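Local coordinates for sporozoite-specific SAG protein (Toxoplasma gondii, PDB 2WNK) that is a SAG2-related surface antigen of the sporozoite, built from two SRS domains, and probably takes part in host-cell attachment as other SRS proteins are thought to do, at residues V24-P29 with V96-Q101; H141-Q146 with C229-T234. All coordinates share one frame; numbering follows the deposited sequence.

Contact 1. Residues V24-P29 with V96-Q101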
loop_
_atom_site.group_PDB
_atom_site.type_symbol
_atom_site.label_atom_id
_atom_site.label_comp_id
_atom_site.label_asym_id
_atom_site.label_seq_id
_atom_site.Cartn_x
_atom_site.Cartn_y
_atom_site.Cartn_z
ATOM N N VAL A 24 1.973 -9.286 4.349
ATOM C CA VAL A 24 2.770 -10.221 3.612
ATOM C C VAL A 24 2.726 -11.551 4.322
ATOM O O VAL A 24 2.956 -11.628 5.511
ATOM C CB VAL A 24 4.249 -9.748 3.497
ATOM C CG1 VAL A 24 5.063 -10.775 2.736
ATOM C CG2 VAL A 24 4.289 -8.391 2.813
ATOM N N ARG A 25 2.420 -12.593 3.577
ATOM C CA ARG A 25 2.426 -13.949 4.129
ATOM C C ARG A 25 3.496 -14.729 3.413
ATOM O O ARG A 25 3.574 -14.715 2.178
ATOM C CB ARG A 25 1.055 -14.627 3.963
ATOM C CG ARG A 25 -0.026 -14.014 4.798
ATOM C CD ARG A 25 -1.398 -14.678 4.530
ATOM N NE ARG A 25 -2.475 -13.870 5.110
ATOM C CZ ARG A 25 -2.726 -13.818 6.409
ATOM N NH1 ARG A 25 -1.984 -14.536 7.253
ATOM N NH2 ARG A 25 -3.699 -13.042 6.862
ATOM N N PHE A 26 4.362 -15.371 4.181
ATOM C CA PHE A 26 5.339 -16.256 3.588
ATOM C C PHE A 26 5.567 -17.473 4.464
ATOM O O PHE A 26 5.172 -17.502 5.619
ATOM C CB PHE A 26 6.659 -15.524 3.319
ATOM C CG PHE A 26 7.365 -15.048 4.559
ATOM C CD1 PHE A 26 8.322 -15.846 5.173
ATOM C CD2 PHE A 26 7.135 -13.769 5.054
ATOM C CE1 PHE A 26 9.026 -15.402 6.294
ATOM C CE2 PHE A 26 7.829 -13.313 6.195
ATOM C CZ PHE A 26 8.782 -14.147 6.813
ATOM N N ASN A 27 6.198 -18.481 3.881
ATOM C CA ASN A 27 6.388 -19.739 4.555
ATOM C C ASN A 27 7.859 -20.167 4.508
ATOM O O ASN A 27 8.519 -20.053 3.471
ATOM C CB ASN A 27 5.488 -20.797 3.912
ATOM C CG ASN A 27 5.878 -22.206 4.284
ATOM O OD1 ASN A 27 6.598 -22.883 3.536
ATOM N ND2 ASN A 27 5.409 -22.659 5.443
ATOM N N CYS A 28 8.335 -20.638 5.648
ATOM C CA CYS A 28 9.608 -21.392 5.724
ATOM C C CYS A 28 9.236 -22.876 5.731
ATOM O O CYS A 28 8.642 -23.351 6.701
ATOM C CB CYS A 28 10.377 -21.047 7.003
ATOM S SG CYS A 28 11.110 -19.321 7.015
ATOM N N PRO A 29 9.563 -23.580 4.646
ATOM C CA PRO A 29 9.091 -24.934 4.478
ATOM C C PRO A 29 9.797 -25.843 5.390
ATOM O O PRO A 29 10.737 -25.552 6.034
ATOM C CB PRO A 29 9.435 -25.254 3.038
ATOM C CG PRO A 29 10.552 -24.523 2.734
ATOM C CD PRO A 29 10.320 -23.195 3.461
ATOM N N VAL A 96 13.367 -5.010 4.506
ATOM C CA VAL A 96 13.710 -5.940 5.561
ATOM C C VAL A 96 13.938 -7.347 4.978
ATOM O O VAL A 96 13.422 -7.680 3.922
ATOM C CB VAL A 96 12.694 -5.986 6.725
ATOM C CG1 VAL A 96 12.587 -4.574 7.389
ATOM C CG2 VAL A 96 11.318 -6.441 6.264
ATOM N N PHE A 97 14.675 -8.159 5.707
ATOM C CA PHE A 97 15.064 -9.493 5.241
ATOM C C PHE A 97 14.885 -10.511 6.317
ATOM O O PHE A 97 15.017 -10.215 7.531
ATOM C CB PHE A 97 16.558 -9.505 4.837
ATOM C CG PHE A 97 16.909 -8.555 3.745
ATOM C CD1 PHE A 97 16.849 -8.979 2.433
ATOM C CD2 PHE A 97 17.270 -7.238 4.025
ATOM C CE1 PHE A 97 17.189 -8.114 1.405
ATOM C CE2 PHE A 97 17.618 -6.374 3.001
ATOM C CZ PHE A 97 17.572 -6.808 1.706
ATOM N N PHE A 98 14.607 -11.758 5.875
ATOM C CA PHE A 98 14.704 -12.897 6.759
ATOM C C PHE A 98 15.429 -14.039 6.068
ATOM O O PHE A 98 15.574 -14.029 4.823
ATOM C CB PHE A 98 13.287 -13.401 7.110
ATOM C CG PHE A 98 12.424 -12.329 7.723
ATOM C CD1 PHE A 98 12.544 -12.032 9.084
ATOM C CD2 PHE A 98 11.540 -11.595 6.935
ATOM C CE1 PHE A 98 11.774 -11.050 9.693
ATOM C CE2 PHE A 98 10.765 -10.589 7.521
ATOM C CZ PHE A 98 10.890 -10.316 8.902
ATOM N N LEU A 99 15.873 -15.029 6.855
ATOM C CA LEU A 99 16.281 -16.292 6.274
ATOM C C LEU A 99 15.425 -17.428 6.803
ATOM O O LEU A 99 15.061 -17.434 7.990
ATOM C CB LEU A 99 17.730 -16.605 6.665
ATOM C CG LEU A 99 18.691 -15.646 5.950
ATOM C CD1 LEU A 99 20.088 -15.699 6.571
ATOM C CD2 LEU A 99 18.754 -15.970 4.440
ATOM N N CYS A 100 15.205 -18.434 5.955
ATOM C CA CYS A 100 14.618 -19.694 6.371
ATOM C C CYS A 100 15.795 -20.668 6.378
ATOM O O CYS A 100 16.498 -20.791 5.363
ATOM C CB CYS A 100 13.581 -20.156 5.344
ATOM S SG CYS A 100 12.078 -19.095 5.207
ATOM N N GLN A 101 16.011 -21.296 7.507
ATOM C CA GLN A 101 17.164 -22.148 7.710
ATOM C C GLN A 101 16.800 -23.415 8.433
ATOM O O GLN A 101 15.784 -23.492 9.013
ATOM C CB GLN A 101 18.238 -21.411 8.506
ATOM C CG GLN A 101 17.999 -21.190 9.921
ATOM C CD GLN A 101 18.997 -20.248 10.594
ATOM O OE1 GLN A 101 19.049 -20.137 11.795
ATOM N NE2 GLN A 101 19.740 -19.567 9.816
#
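Strands 24-28 and 96-101 run the same way at 33° to each other, their axes 7.9 Å apart at closest, and they draw together toward Cys28 and Cys100, whose CA atoms lie 5.3 Å apart. No hydrogen bond joins them; what does is a disulfide, with Cys28 SG and Cys100 SG at 2.1 Å and a torsion of -72° about the S-S bond. Both sulfurs stand beside their own backbone N and opposite the carbonyl carbon, and the two CB atoms, Cys28 CB and Cys100 CB, end up 3.7 Å apart. This is a bridge between the two layers of a beta sandwich, the fold of an SRS domain: 24-29 lies on strand 22-28, paired with 80-86 in an antiparallel sheet, with the backbone of Thr4 and Cys6 hydrogen-bonded to that of Asn27 along its end, and 96-101 lies on an inner strand of the facing mixed sheet. Two residues back along each strand, Phe26 and Phe98 also point in between the sheets. Phe26 already aims its CB at strand 96-101; with CG between the backbone N and the carbonyl carbon, its side chain crosses that of Phe98 at about a right angle. Phe26 CZ reaches Phe98 CD2 at 3.8 Å, and Phe26 CZ is also 4.1 Å from Phe98 CE2. The ring planes differ by 29°, but with centroids 5.5 Å apart they are slid past one another and hardly overlap. Phe82, Ile35 and Ile125 also pack on Phe26. Asn27 points the other way, and its amide is held by Ser5, Asp81 and the carbonyl of Gly78.

Contact 2. Residues H141-Q146 with C229-T234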
loop_
_atom_site.group_PDB
_atom_site.type_symbol
_atom_site.label_atom_id
_atom_site.label_comp_id
_atom_site.label_asym_id
_atom_site.label_seq_id
_atom_site.Cartn_x
_atom_site.Cartn_y
_atom_site.Cartn_z
ATOM N N HIS A 141 -17.835 9.364 4.947
ATOM C CA HIS A 141 -17.042 10.542 5.237
ATOM C C HIS A 141 -16.757 11.254 3.905
ATOM O O HIS A 141 -16.754 10.604 2.871
ATOM C CB HIS A 141 -15.757 10.082 5.939
ATOM C CG HIS A 141 -14.817 11.201 6.224
ATOM N ND1 HIS A 141 -13.668 11.415 5.493
ATOM C CD2 HIS A 141 -14.901 12.219 7.102
ATOM C CE1 HIS A 141 -13.067 12.505 5.940
ATOM N NE2 HIS A 141 -13.802 13.016 6.908
ATOM N N THR A 142 -16.577 12.585 3.917
ATOM C CA THR A 142 -16.148 13.323 2.719
ATOM C C THR A 142 -14.843 14.073 2.955
ATOM O O THR A 142 -14.718 14.869 3.909
ATOM C CB THR A 142 -17.171 14.338 2.298
ATOM O OG1 THR A 142 -18.421 13.666 2.206
ATOM C CG2 THR A 142 -16.832 14.960 0.895
ATOM N N LEU A 143 -13.850 13.719 2.160
ATOM C CA LEU A 143 -12.571 14.447 2.071
ATOM C C LEU A 143 -12.723 15.556 1.029
ATOM O O LEU A 143 -12.998 15.290 -0.146
ATOM C CB LEU A 143 -11.441 13.492 1.640
ATOM C CG LEU A 143 -10.081 14.062 1.264
ATOM C CD1 LEU A 143 -9.508 14.851 2.445
ATOM C CD2 LEU A 143 -9.172 12.900 0.914
ATOM N N GLU A 144 -12.600 16.818 1.426
ATOM C CA GLU A 144 -12.727 17.912 0.424
ATOM C C GLU A 144 -11.369 18.407 -0.019
ATOM O O GLU A 144 -10.483 18.739 0.793
ATOM C CB GLU A 144 -13.580 19.067 0.982
ATOM C CG GLU A 144 -14.872 18.483 1.599
ATOM C CD GLU A 144 -15.806 19.496 2.216
ATOM O OE1 GLU A 144 -16.607 20.059 1.467
ATOM O OE2 GLU A 144 -15.779 19.687 3.462
ATOM N N LEU A 145 -11.216 18.467 -1.335
ATOM C CA LEU A 145 -9.960 18.940 -1.943
ATOM C C LEU A 145 -10.295 20.101 -2.868
ATOM O O LEU A 145 -11.454 20.273 -3.266
ATOM C CB LEU A 145 -9.308 17.856 -2.813
ATOM C CG LEU A 145 -8.948 16.562 -2.086
ATOM C CD1 LEU A 145 -8.286 15.546 -3.051
ATOM C CD2 LEU A 145 -8.053 16.883 -0.909
ATOM N N GLN A 146 -9.280 20.880 -3.250
ATOM C CA GLN A 146 -9.509 21.992 -4.188
ATOM C C GLN A 146 -8.478 22.053 -5.317
ATOM O O GLN A 146 -7.293 21.822 -5.076
ATOM C CB GLN A 146 -9.414 23.343 -3.437
ATOM C CG GLN A 146 -10.403 23.516 -2.321
ATOM C CD GLN A 146 -9.966 22.819 -1.055
ATOM O OE1 GLN A 146 -10.770 22.144 -0.386
ATOM N NE2 GLN A 146 -8.688 22.965 -0.701
ATOM N N CYS A 229 -16.105 6.045 1.010
ATOM C CA CYS A 229 -15.519 7.303 1.439
ATOM C C CYS A 229 -15.510 8.214 0.194
ATOM O O CYS A 229 -15.041 7.833 -0.857
ATOM C CB CYS A 229 -14.080 7.069 1.920
ATOM S SG CYS A 229 -13.332 8.485 2.752
ATOM N N LYS A 230 -16.035 9.422 0.338
ATOM C CA LYS A 230 -16.225 10.299 -0.827
ATOM C C LYS A 230 -15.086 11.315 -0.861
ATOM O O LYS A 230 -14.730 11.919 0.123
ATOM C CB LYS A 230 -17.557 11.033 -0.641
ATOM C CG LYS A 230 -18.784 10.127 -0.865
ATOM C CD LYS A 230 -20.090 10.926 -0.691
ATOM C CE LYS A 230 -21.308 9.979 -0.600
ATOM N NZ LYS A 230 -22.504 10.621 0.041
ATOM N N VAL A 231 -14.580 11.599 -2.053
ATOM C CA VAL A 231 -13.570 12.627 -2.243
ATOM C C VAL A 231 -14.178 13.633 -3.207
ATOM O O VAL A 231 -14.468 13.370 -4.390
ATOM C CB VAL A 231 -12.258 12.041 -2.847
ATOM C CG1 VAL A 231 -11.198 13.109 -2.936
ATOM C CG2 VAL A 231 -11.791 10.871 -1.922
ATOM N N LEU A 232 -14.354 14.841 -2.703
ATOM C CA LEU A 232 -15.052 15.867 -3.482
ATOM C C LEU A 232 -14.053 16.980 -3.776
ATOM O O LEU A 232 -13.575 17.653 -2.860
ATOM C CB LEU A 232 -16.234 16.371 -2.624
ATOM C CG LEU A 232 -17.297 17.254 -3.243
ATOM C CD1 LEU A 232 -17.914 16.633 -4.530
ATOM C CD2 LEU A 232 -18.388 17.491 -2.197
ATOM N N VAL A 233 -13.798 17.188 -5.059
ATOM C CA VAL A 233 -12.834 18.206 -5.478
ATOM C C VAL A 233 -13.577 19.380 -6.095
ATOM O O VAL A 233 -14.228 19.252 -7.134
ATOM C CB VAL A 233 -11.884 17.675 -6.499
ATOM C CG1 VAL A 233 -10.740 18.667 -6.756
ATOM C CG2 VAL A 233 -11.374 16.302 -6.116
ATOM N N THR A 234 -13.394 20.570 -5.519
ATOM C CA THR A 234 -13.934 21.783 -6.114
ATOM C C THR A 234 -12.888 22.402 -7.042
ATOM O O THR A 234 -11.742 22.629 -6.620
ATOM C CB THR A 234 -14.387 22.789 -5.050
ATOM O OG1 THR A 234 -15.413 22.177 -4.243
ATOM C CG2 THR A 234 -14.932 24.064 -5.717
#
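With chi1 at 177° in His141 and -170° in Cys229, CG and SG each lie opposite their own backbone N, which brings His141 ND1 within 4.0 Å of Cys229 SG. The sulfur sits at the edge of the imidazole, near the ring plane, and is tied on its other bond to Cys136 in a disulfide. From here strands 142-146 and 229-234 run parallel, joined by five backbone hydrogen bonds that start with Lys230 N to His141 O (2.9 Å) and end with Thr234 N to Leu145 O (3.0 Å). Residues 142-146 lie on strand 142-147, outermost in this chain of a mixed four-stranded sheet in the second SRS domain, and strand 228-235 continues it inward to strand 215-222. Side chains alternate between its faces. On one, Leu145 CD1 meets Val231 CG1 at 3.8 Å and Leu145 CB lies 4.2 Å from Val233 CG2; Leu143 and Leu145 also rest on Phe156 of strand 152-158, in the opposing sheet. On the other, Thr142 CG2 packs against Leu232 CB at 3.8 Å, while the long chain of Lys230 stretches away beyond its CB, which lies 3.6 Å from His141 O.

Overall arrangement
Contacts 1 and 2 belong to different SRS domains, on opposite sides of the chain's centre, with their own centres about 40 Å apart and nearest atoms about 23 Å apart. Contact 1 is wholly buried and spans the interior of its domain from one sheet to the other, relying on a covalent bridge and aromatic packing. Contact 2 lies within a single sheet, at its outermost strand in this chain, and backbone hydrogen bonds carry it; one of its faces looks inward with aliphatic side chains, while the other mixes exposed Glu144 and Gln146 with buried Leu232. A disulfide cysteine takes part in each, yet Cys28 and Cys100 join segments 24-29 and 96-101 directly, whereas Cys229 bonds beyond contact 2.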